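PDB 5GZS: GGDEF family protein from Vibrio cholerae, which probably synthesises the second messenger cyclic di-GMP, its periplasmic portion binding arginine as solute-binding proteins do and probably controlling that activity. Local coordinates for residues Ile76-Leu81 with Lys201-Ile206; Lys108-Tyr113 with Asp159-Gln164; Cys257-Leu262 with Ser431-Met436. All blocks are in the same frame, centred on the assembly; numbering follows the deposited sequence.

Interaction 1: residues Ile76-Leu81 with Lys201-Ile206; sequences IEYTYL and KYQLDI. With ARG (arginine), chain B.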
loop_
_atom_site.group_PDB
_atom_site.type_symbol
_atom_site.label_atom_id
_atom_site.label_comp_id
_atom_site.label_asym_id
_atom_site.label_seq_id
_atom_site.Cartn_x
_atom_site.Cartn_y
_atom_site.Cartn_z
ATOM N N ILE A 76 -0.175 18.013 19.678
ATOM C CA ILE A 76 0.588 16.917 19.093
ATOM C C ILE A 76 2.000 16.894 19.680
ATOM O O ILE A 76 2.384 17.764 20.458
ATOM C CB ILE A 76 0.686 17.000 17.533
ATOM C CG1 ILE A 76 1.522 18.204 17.092
ATOM C CG2 ILE A 76 -0.692 16.988 16.879
ATOM C CD1 ILE A 76 1.551 18.400 15.610
ATOM N N GLU A 77 2.767 15.886 19.298
ATOM C CA GLU A 77 4.140 15.765 19.738
ATOM C C GLU A 77 4.998 15.355 18.538
ATOM O O GLU A 77 4.819 14.275 17.971
ATOM C CB GLU A 77 4.228 14.749 20.874
ATOM C CG GLU A 77 5.597 14.509 21.457
ATOM C CD GLU A 77 5.570 13.328 22.424
ATOM O OE1 GLU A 77 4.963 12.290 22.047
ATOM O OE2 GLU A 77 6.143 13.429 23.542
ATOM N N TYR A 78 5.914 16.224 18.130
ATOM C CA TYR A 78 6.789 15.892 17.007
ATOM C C TYR A 78 7.676 14.700 17.396
ATOM O O TYR A 78 8.302 14.693 18.467
ATOM C CB TYR A 78 7.628 17.097 16.594
ATOM C CG TYR A 78 6.893 18.114 15.749
ATOM C CD1 TYR A 78 6.060 19.061 16.327
ATOM C CD2 TYR A 78 7.054 18.144 14.367
ATOM C CE1 TYR A 78 5.403 19.991 15.549
ATOM C CE2 TYR A 78 6.407 19.059 13.593
ATOM C CZ TYR A 78 5.581 19.976 14.173
ATOM O OH TYR A 78 4.935 20.908 13.378
ATOM N N THR A 79 7.703 13.693 16.527
ATOM C CA THR A 79 8.337 12.427 16.834
ATOM C C THR A 79 9.240 11.990 15.690
ATOM O O THR A 79 8.825 11.975 14.529
ATOM C CB THR A 79 7.289 11.334 17.127
ATOM O OG1 THR A 79 6.573 11.675 18.326
ATOM C CG2 THR A 79 7.961 9.957 17.314
ATOM N N TYR A 80 10.484 11.648 16.025
ATOM C CA TYR A 80 11.510 11.458 15.001
ATOM C C TYR A 80 12.227 10.117 15.123
ATOM O O TYR A 80 12.408 9.570 16.238
ATOM C CB TYR A 80 12.559 12.600 15.047
ATOM C CG TYR A 80 11.991 14.014 14.959
ATOM C CD1 TYR A 80 11.560 14.683 16.113
ATOM C CD2 TYR A 80 11.923 14.686 13.745
ATOM C CE1 TYR A 80 11.055 15.952 16.059
ATOM C CE2 TYR A 80 11.422 15.978 13.670
ATOM C CZ TYR A 80 10.978 16.601 14.842
ATOM O OH TYR A 80 10.462 17.866 14.807
ATOM N N LEU A 81 12.616 9.591 13.959
ATOM C CA LEU A 81 13.650 8.564 13.881
ATOM C C LEU A 81 14.994 9.280 13.802
ATOM O O LEU A 81 15.270 9.984 12.818
ATOM C CB LEU A 81 13.461 7.652 12.658
ATOM C CG LEU A 81 14.599 6.644 12.409
ATOM C CD1 LEU A 81 14.753 5.630 13.567
ATOM C CD2 LEU A 81 14.376 5.946 11.099
ATOM N N LYS A 201 7.839 25.945 13.364
ATOM C CA LYS A 201 8.888 26.881 13.022
ATOM C C LYS A 201 10.155 26.509 13.770
ATOM O O LYS A 201 11.263 26.568 13.224
ATOM C CB LYS A 201 8.433 28.323 13.362
ATOM C CG LYS A 201 9.480 29.432 13.164
ATOM C CD LYS A 201 10.106 29.360 11.765
ATOM C CE LYS A 201 10.875 30.629 11.387
ATOM N NZ LYS A 201 12.218 30.383 10.759
ATOM N N TYR A 202 9.980 26.105 15.027
ATOM C CA TYR A 202 11.111 25.868 15.888
ATOM C C TYR A 202 11.871 24.679 15.387
ATOM O O TYR A 202 13.067 24.773 15.206
ATOM C CB TYR A 202 10.672 25.671 17.328
ATOM C CG TYR A 202 11.801 25.372 18.291
ATOM C CD1 TYR A 202 12.269 24.072 18.469
ATOM C CD2 TYR A 202 12.384 26.385 19.041
ATOM C CE1 TYR A 202 13.292 23.792 19.357
ATOM C CE2 TYR A 202 13.421 26.111 19.935
ATOM C CZ TYR A 202 13.858 24.816 20.088
ATOM O OH TYR A 202 14.860 24.546 20.976
ATOM N N GLN A 203 11.192 23.556 15.130
ATOM C CA GLN A 203 11.928 22.344 14.739
ATOM C C GLN A 203 12.362 22.368 13.271
ATOM O O GLN A 203 13.403 21.820 12.923
ATOM C CB GLN A 203 11.117 21.078 15.068
ATOM C CG GLN A 203 9.735 20.901 14.426
ATOM C CD GLN A 203 9.798 20.352 13.002
ATOM O OE1 GLN A 203 10.354 19.283 12.739
ATOM N NE2 GLN A 203 9.242 21.108 12.075
ATOM N N LEU A 204 11.595 23.017 12.405
ATOM C CA LEU A 204 12.011 23.075 11.012
ATOM C C LEU A 204 13.318 23.872 10.910
ATOM O O LEU A 204 14.194 23.544 10.097
ATOM C CB LEU A 204 10.935 23.696 10.113
ATOM C CG LEU A 204 11.223 23.477 8.624
ATOM C CD1 LEU A 204 11.596 22.011 8.423
ATOM C CD2 LEU A 204 10.051 23.855 7.735
ATOM N N ASP A 205 13.457 24.901 11.745
ATOM C CA ASP A 205 14.680 25.707 11.770
ATOM C C ASP A 205 15.926 24.918 12.187
ATOM O O ASP A 205 16.987 25.046 11.559
ATOM C CB ASP A 205 14.494 26.892 12.694
ATOM C CG ASP A 205 13.768 28.040 12.029
ATOM O OD1 ASP A 205 13.351 27.899 10.866
ATOM O OD2 ASP A 205 13.609 29.093 12.677
ATOM N N ILE A 206 15.809 24.104 13.232
ATOM C CA ILE A 206 16.899 23.217 13.650
ATOM C C ILE A 206 17.294 22.272 12.541
ATOM O O ILE A 206 18.493 22.045 12.292
ATOM C CB ILE A 206 16.518 22.363 14.878
ATOM C CG1 ILE A 206 16.427 23.225 16.126
ATOM C CG2 ILE A 206 17.514 21.177 15.095
ATOM C CD1 ILE A 206 15.995 22.423 17.336
HETATM N N ARG B . 4.136 11.097 24.382
HETATM C CA ARG B . 4.787 9.800 24.485
HETATM C C ARG B . 4.489 9.148 25.830
HETATM O O ARG B . 4.546 7.929 25.980
HETATM C CB ARG B . 6.286 9.944 24.289
HETATM C CG ARG B . 6.975 10.769 25.358
HETATM C CD ARG B . 8.365 11.114 24.871
HETATM N NE ARG B . 9.137 11.819 25.871
HETATM C CZ ARG B . 8.951 13.093 26.189
HETATM N NH1 ARG B . 8.000 13.804 25.591
HETATM N NH2 ARG B . 9.710 13.646 27.120
HETATM O OXT ARG B . 4.182 9.830 26.801
#
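Gln203, on the long helix 189-218, meets Tyr78 and Tyr80 where that helix runs past a solute-binding-protein domain of family 3, whose arginine pocket includes Glu77. The two tyrosines, one before strand 79-83 and one within it, both point toward the helix and take hold of the glutamine differently. Tyr78 offers a face: Gln203 CG lies 4.0 Å from the centroid of the Tyr78 ring and 17° off its normal, a CH-pi contact displaced toward the rim. Tyr80 instead uses its edge, and its OH donates to Gln203 OE1 at 2.5 Å, with the oxygen near the plane of the phenol; the hydroxyl comes from the side of the C=O, tilted 21° out of the carbonyl plane. Gln203 can serve both because CG sits between its backbone N and carbonyl carbon (chi1 59°) and the chain bends again at chi2; its amide ends up roughly parallel to both rings. Gln203 OE1 takes a second hydrogen bond, from Arg207 NH1; Gln203 NE2 reaches Gln200 O, and the Tyr78 hydroxyl pairs with Gln200 OE1, all three partners on the same helix. Leu144 and Leu156 add to the buried setting. Glu77 turns the other way, its extended chain entering the pocket, where OE1 accepts from the N of the bound arginine at 2.7 Å and OE2 from its guanidinium NH1 at 2.8 Å.

Interaction 2: residues Lys108-Tyr113 with Asp159-Gln164; sequences KEHYPY and DQLPIQ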
loop_
_atom_site.group_PDB
_atom_site.type_symbol
_atom_site.label_atom_id
_atom_site.label_comp_id
_atom_site.label_asym_id
_atom_site.label_seq_id
_atom_site.Cartn_x
_atom_site.Cartn_y
_atom_site.Cartn_z
ATOM N N LYS A 108 6.270 -2.047 17.632
ATOM C CA LYS A 108 5.990 -3.472 17.536
ATOM C C LYS A 108 4.674 -3.700 16.804
ATOM O O LYS A 108 4.493 -4.720 16.138
ATOM C CB LYS A 108 5.937 -4.102 18.929
ATOM C CG LYS A 108 7.213 -4.821 19.334
ATOM C CD LYS A 108 7.081 -6.324 19.156
ATOM C CE LYS A 108 8.395 -6.946 18.710
ATOM N NZ LYS A 108 8.292 -8.424 18.573
ATOM N N GLU A 109 3.755 -2.746 16.928
ATOM C CA GLU A 109 2.468 -2.845 16.244
ATOM C C GLU A 109 2.639 -2.565 14.741
ATOM O O GLU A 109 1.967 -3.181 13.905
ATOM C CB GLU A 109 1.421 -1.904 16.870
ATOM C CG GLU A 109 0.109 -1.843 16.074
ATOM C CD GLU A 109 -0.920 -0.886 16.662
ATOM O OE1 GLU A 109 -0.958 -0.727 17.904
ATOM O OE2 GLU A 109 -1.688 -0.293 15.870
ATOM N N HIS A 110 3.561 -1.674 14.393
ATOM C CA HIS A 110 3.785 -1.349 12.983
ATOM C C HIS A 110 5.034 -2.008 12.368
ATOM O O HIS A 110 5.122 -2.144 11.142
ATOM C CB HIS A 110 3.858 0.173 12.795
ATOM C CG HIS A 110 2.565 0.874 13.072
ATOM N ND1 HIS A 110 2.264 1.420 14.305
ATOM C CD2 HIS A 110 1.483 1.085 12.291
ATOM C CE1 HIS A 110 1.052 1.941 14.264
ATOM N NE2 HIS A 110 0.556 1.756 13.054
ATOM N N TYR A 111 5.992 -2.423 13.193
ATOM C CA TYR A 111 7.201 -3.062 12.666
ATOM C C TYR A 111 7.753 -4.134 13.591
ATOM O O TYR A 111 8.886 -4.018 14.054
ATOM C CB TYR A 111 8.296 -2.028 12.428
ATOM C CG TYR A 111 8.064 -1.094 11.267
ATOM C CD1 TYR A 111 8.252 -1.516 9.952
ATOM C CD2 TYR A 111 7.685 0.233 11.483
ATOM C CE1 TYR A 111 8.059 -0.638 8.882
ATOM C CE2 TYR A 111 7.488 1.107 10.420
ATOM C CZ TYR A 111 7.678 0.666 9.128
ATOM O OH TYR A 111 7.480 1.545 8.090
ATOM N N PRO A 112 6.977 -5.194 13.844
ATOM C CA PRO A 112 7.307 -6.128 14.933
ATOM C C PRO A 112 8.670 -6.820 14.818
ATOM O O PRO A 112 9.154 -7.337 15.827
ATOM C CB PRO A 112 6.172 -7.166 14.865
ATOM C CG PRO A 112 5.591 -7.028 13.505
ATOM C CD PRO A 112 5.756 -5.585 13.121
ATOM N N TYR A 113 9.274 -6.807 13.627
ATOM C CA TYR A 113 10.502 -7.577 13.366
ATOM C C TYR A 113 11.728 -6.886 13.924
ATOM O O TYR A 113 12.621 -7.528 14.479
ATOM C CB TYR A 113 10.699 -7.831 11.865
ATOM C CG TYR A 113 12.152 -8.051 11.446
ATOM C CD1 TYR A 113 12.785 -9.276 11.663
ATOM C CD2 TYR A 113 12.881 -7.047 10.805
ATOM C CE1 TYR A 113 14.108 -9.493 11.279
ATOM C CE2 TYR A 113 14.212 -7.255 10.410
ATOM C CZ TYR A 113 14.812 -8.480 10.652
ATOM O OH TYR A 113 16.117 -8.699 10.276
ATOM N N ASP A 159 3.840 11.981 10.139
ATOM C CA ASP A 159 3.046 11.770 8.949
ATOM C C ASP A 159 3.350 10.402 8.330
ATOM O O ASP A 159 3.018 10.146 7.184
ATOM C CB ASP A 159 3.300 12.918 7.985
ATOM C CG ASP A 159 3.073 14.291 8.651
ATOM O OD1 ASP A 159 2.020 14.483 9.303
ATOM O OD2 ASP A 159 3.945 15.179 8.532
ATOM N N GLN A 160 3.963 9.527 9.129
ATOM C CA GLN A 160 4.391 8.195 8.712
ATOM C C GLN A 160 3.635 7.135 9.500
ATOM O O GLN A 160 3.425 6.013 9.051
ATOM C CB GLN A 160 5.897 8.004 8.954
ATOM C CG GLN A 160 6.783 8.896 8.146
ATOM C CD GLN A 160 7.016 8.358 6.763
ATOM O OE1 GLN A 160 6.205 7.596 6.237
ATOM N NE2 GLN A 160 8.128 8.756 6.152
ATOM N N LEU A 161 3.272 7.504 10.716
ATOM C CA LEU A 161 2.663 6.585 11.649
ATOM C C LEU A 161 1.592 7.329 12.397
ATOM O O LEU A 161 1.684 8.534 12.563
ATOM C CB LEU A 161 3.686 6.025 12.630
ATOM C CG LEU A 161 4.688 4.981 12.160
ATOM C CD1 LEU A 161 5.630 4.633 13.311
ATOM C CD2 LEU A 161 3.959 3.742 11.694
ATOM N N PRO A 162 0.567 6.619 12.853
ATOM C CA PRO A 162 -0.421 7.301 13.679
ATOM C C PRO A 162 0.165 7.642 15.042
ATOM O O PRO A 162 0.116 6.784 15.939
ATOM C CB PRO A 162 -1.548 6.267 13.814
ATOM C CG PRO A 162 -1.209 5.169 12.862
ATOM C CD PRO A 162 0.263 5.191 12.703
ATOM N N ILE A 163 0.716 8.851 15.191
ATOM C CA ILE A 163 1.239 9.304 16.482
ATOM C C ILE A 163 0.150 9.949 17.297
ATOM O O ILE A 163 -0.342 11.005 16.953
ATOM C CB ILE A 163 2.387 10.307 16.336
ATOM C CG1 ILE A 163 3.532 9.684 15.528
ATOM C CG2 ILE A 163 2.870 10.749 17.725
ATOM C CD1 ILE A 163 4.192 8.485 16.235
ATOM N N GLN A 164 -0.225 9.303 18.385
ATOM C CA GLN A 164 -1.341 9.760 19.207
ATOM C C GLN A 164 -1.104 11.160 19.730
ATOM O O GLN A 164 0.011 11.506 20.067
ATOM C CB GLN A 164 -1.551 8.801 20.371
ATOM C CG GLN A 164 -1.610 7.351 19.935
ATOM C CD GLN A 164 -1.939 6.415 21.077
ATOM O OE1 GLN A 164 -1.595 6.677 22.234
ATOM N NE2 GLN A 164 -2.609 5.316 20.763
#
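His110 and Leu161 both carry CG anti to the carbonyl carbon, chi1 -66° and -74°, and these torsions bring the imidazole at the end of helix 103-110 up against the leucine in the loop between strands 153-156 and 166-170. The two side chains run alongside one another in opposite directions. Leu161 CD2 lies over one face of the imidazole, 3.7 Å from the centroid of the His110 ring and 22° off its normal, and makes a CH-pi contact offset toward the rim, with His110 CG at 3.5 Å as its nearest atom. Pro162 takes the far end of the same ring: its CD approaches His110 NE2 to 3.5 Å, with CG just behind. On the ring's opposite face is CG of the preceding Glu109. Rotation of the imidazole is further fixed by the hydrogen bond between His110 ND1 and Leu106 O, one turn back in the helix. The exposed Pro162 also packs on Met352 of the second subunit, and Ile163 O is hydrogen-bonded to Ser330 of that subunit. Within the solute-binding domain, this apolar packing lays the end of helix 103-110 against the loop between strands 153-156 and 166-170, and Leu106 of that helix adds to it by touching Leu161 and Ile163.

Interaction 3: residues Cys257-Leu262 with Ser431-Met436; sequences CEMLLL and SRAIKM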
loop_
_atom_site.group_PDB
_atom_site.type_symbol
_atom_site.label_atom_id
_atom_site.label_comp_id
_atom_site.label_asym_id
_atom_site.label_seq_id
_atom_site.Cartn_x
_atom_site.Cartn_y
_atom_site.Cartn_z
ATOM N N CYS A 257 15.473 23.824 -3.522
ATOM C CA CYS A 257 16.620 24.726 -3.747
ATOM C C CYS A 257 16.642 25.812 -2.659
ATOM O O CYS A 257 17.695 26.353 -2.320
ATOM C CB CYS A 257 16.591 25.367 -5.143
ATOM S SG CYS A 257 16.895 24.226 -6.512
ATOM N N GLU A 258 15.464 26.102 -2.114
ATOM C CA GLU A 258 15.324 27.119 -1.092
ATOM C C GLU A 258 15.751 26.524 0.244
ATOM O O GLU A 258 16.494 27.142 1.008
ATOM C CB GLU A 258 13.887 27.645 -1.055
ATOM C CG GLU A 258 13.725 28.954 -1.834
ATOM C CD GLU A 258 12.424 29.034 -2.610
ATOM O OE1 GLU A 258 12.375 29.795 -3.602
ATOM O OE2 GLU A 258 11.466 28.325 -2.235
HETATM N N MSE A 259 15.295 25.302 0.486
HETATM C CA MSE A 259 15.722 24.510 1.625
HETATM C C MSE A 259 17.254 24.520 1.793
HETATM O O MSE A 259 17.760 24.498 2.910
HETATM C CB MSE A 259 15.218 23.063 1.469
HETATM C CG MSE A 259 14.995 22.331 2.786
HETATM SE SE MSE A 259 13.384 23.116 3.604
HETATM C CE MSE A 259 12.099 21.724 3.215
ATOM N N LEU A 260 17.997 24.555 0.692
ATOM C CA LEU A 260 19.441 24.378 0.778
ATOM C C LEU A 260 20.202 25.682 0.591
ATOM O O LEU A 260 21.435 25.700 0.619
ATOM C CB LEU A 260 19.922 23.364 -0.257
ATOM C CG LEU A 260 19.298 21.973 -0.257
ATOM C CD1 LEU A 260 19.330 21.430 -1.688
ATOM C CD2 LEU A 260 20.067 21.058 0.681
ATOM N N LEU A 261 19.455 26.761 0.400
ATOM C CA LEU A 261 20.004 28.088 0.152
ATOM C C LEU A 261 20.930 28.096 -1.037
ATOM O O LEU A 261 21.902 28.857 -1.068
ATOM C CB LEU A 261 20.733 28.630 1.373
ATOM C CG LEU A 261 19.864 29.043 2.557
ATOM C CD1 LEU A 261 20.716 29.911 3.446
ATOM C CD2 LEU A 261 18.618 29.782 2.100
ATOM N N LEU A 262 20.614 27.260 -2.022
ATOM C CA LEU A 262 21.223 27.370 -3.334
ATOM C C LEU A 262 20.320 28.167 -4.260
ATOM O O LEU A 262 19.100 28.160 -4.116
ATOM C CB LEU A 262 21.467 25.999 -3.942
ATOM C CG LEU A 262 22.066 24.914 -3.069
ATOM C CD1 LEU A 262 21.816 23.636 -3.768
ATOM C CD2 LEU A 262 23.567 25.139 -2.869
ATOM N N SER A 431 18.098 14.927 -1.862
ATOM C CA SER A 431 17.272 13.920 -1.193
ATOM C C SER A 431 16.788 14.395 0.195
ATOM O O SER A 431 15.587 14.324 0.509
ATOM C CB SER A 431 18.035 12.616 -1.072
ATOM O OG SER A 431 18.265 12.060 -2.351
ATOM N N ARG A 432 17.704 14.913 1.011
ATOM C CA ARG A 432 17.317 15.452 2.314
ATOM C C ARG A 432 16.346 16.605 2.185
ATOM O O ARG A 432 15.345 16.640 2.889
ATOM C CB ARG A 432 18.540 15.893 3.100
ATOM C CG ARG A 432 19.481 14.751 3.423
ATOM C CD ARG A 432 20.737 15.264 4.109
ATOM N NE ARG A 432 20.450 15.951 5.367
ATOM C CZ ARG A 432 21.399 16.421 6.166
ATOM N NH1 ARG A 432 22.674 16.267 5.822
ATOM N NH2 ARG A 432 21.085 17.041 7.294
ATOM N N ALA A 433 16.619 17.553 1.294
ATOM C CA ALA A 433 15.720 18.704 1.186
ATOM C C ALA A 433 14.297 18.248 0.860
ATOM O O ALA A 433 13.320 18.765 1.407
ATOM C CB ALA A 433 16.214 19.689 0.133
ATOM N N ILE A 434 14.192 17.267 -0.029
ATOM C CA ILE A 434 12.910 16.679 -0.384
ATOM C C ILE A 434 12.218 15.982 0.807
ATOM O O ILE A 434 11.004 16.152 0.988
ATOM C CB ILE A 434 13.081 15.682 -1.523
ATOM C CG1 ILE A 434 13.251 16.426 -2.851
ATOM C CG2 ILE A 434 11.894 14.737 -1.583
ATOM C CD1 ILE A 434 13.768 15.520 -3.978
ATOM N N LYS A 435 12.972 15.222 1.617
ATOM C CA LYS A 435 12.393 14.606 2.823
ATOM C C LYS A 435 11.707 15.627 3.712
ATOM O O LYS A 435 10.529 15.464 4.056
ATOM C CB LYS A 435 13.436 13.852 3.637
ATOM C CG LYS A 435 13.854 12.570 2.964
ATOM C CD LYS A 435 14.754 11.717 3.803
ATOM C CE LYS A 435 15.590 10.848 2.881
ATOM N NZ LYS A 435 16.020 9.545 3.475
HETATM N N MSE A 436 12.436 16.684 4.047
HETATM C CA MSE A 436 11.923 17.728 4.900
HETATM C C MSE A 436 10.782 18.464 4.260
HETATM O O MSE A 436 10.163 19.297 4.956
HETATM C CB MSE A 436 13.043 18.717 5.206
HETATM C CG MSE A 436 13.917 18.216 6.350
HETATM SE SE MSE A 436 15.352 19.519 6.700
HETATM C CE MSE A 436 16.885 18.360 6.263
#
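Met259 and Leu260, the residues that reach Ala433, lie where helix 248-259 is closed off by a hydrogen bond from Leu261 N to Glu258 O, 3.0 Å long. With the weak bond from Leu262 N to Cys257 O and the positive phi of Leu261 (56°), it forms a Schellman motif, which turns the chain out of the helix. This end, in the second stretch of sequence belonging to solute-binding protein family 3, packs against helix 421-435. The side chains that meet across the contact are all apolar. The methyl of Ala433 touches Met259 CB at 3.8 Å and Leu260 CG at 3.9 Å, and both leucine methyls lie close to it as well. So small a side chain lets the backbones come near, the CA atoms of Met259 and Ala433 being 5.8 Å apart. Met259, present as selenomethionine, sets CG anti to its own N (chi1 -152°) and then bends at chi2 and chi3, which carries its terminal CE alongside the backbone oxygen of Ala433 and on to Met436 CB, at 3.7 Å. The same methyl rests beside the backbone oxygen of Met436, also a selenomethionine. Around this packing, the Cys257-Cys264 disulfide ties helix 248-259 to strand 264-266, and Phe430 of helix 421-435 lies against Cys257 and Leu260. Helix 189-218 borders the contact too: Leu211 packs on Leu260 and Met436, and Arg212 NE is hydrogen-bonded to Met259 O.

Overall arrangement
Interactions 1 and 3 are buried, whereas interaction 2 is only partly so and reaches the subunit interface. Polar and aromatic chemistry marks interaction 1, where a hydrogen bond and a CH-pi contact operate together close to the arginine pocket; interaction 2 has a CH-pi contact without a polar bond between its segments, and interaction 3 relies on aliphatic and selenomethionine packing. Interactions 1 and 2 touch through Ile163, whose CG2 packs on Thr79. The long helix 189-218 connects interactions 1 and 3: it supplies Gln203 to interaction 1 and flanks interaction 3, and Arg207 both binds Gln203 and packs on Met436. Their centres are 16 Å apart.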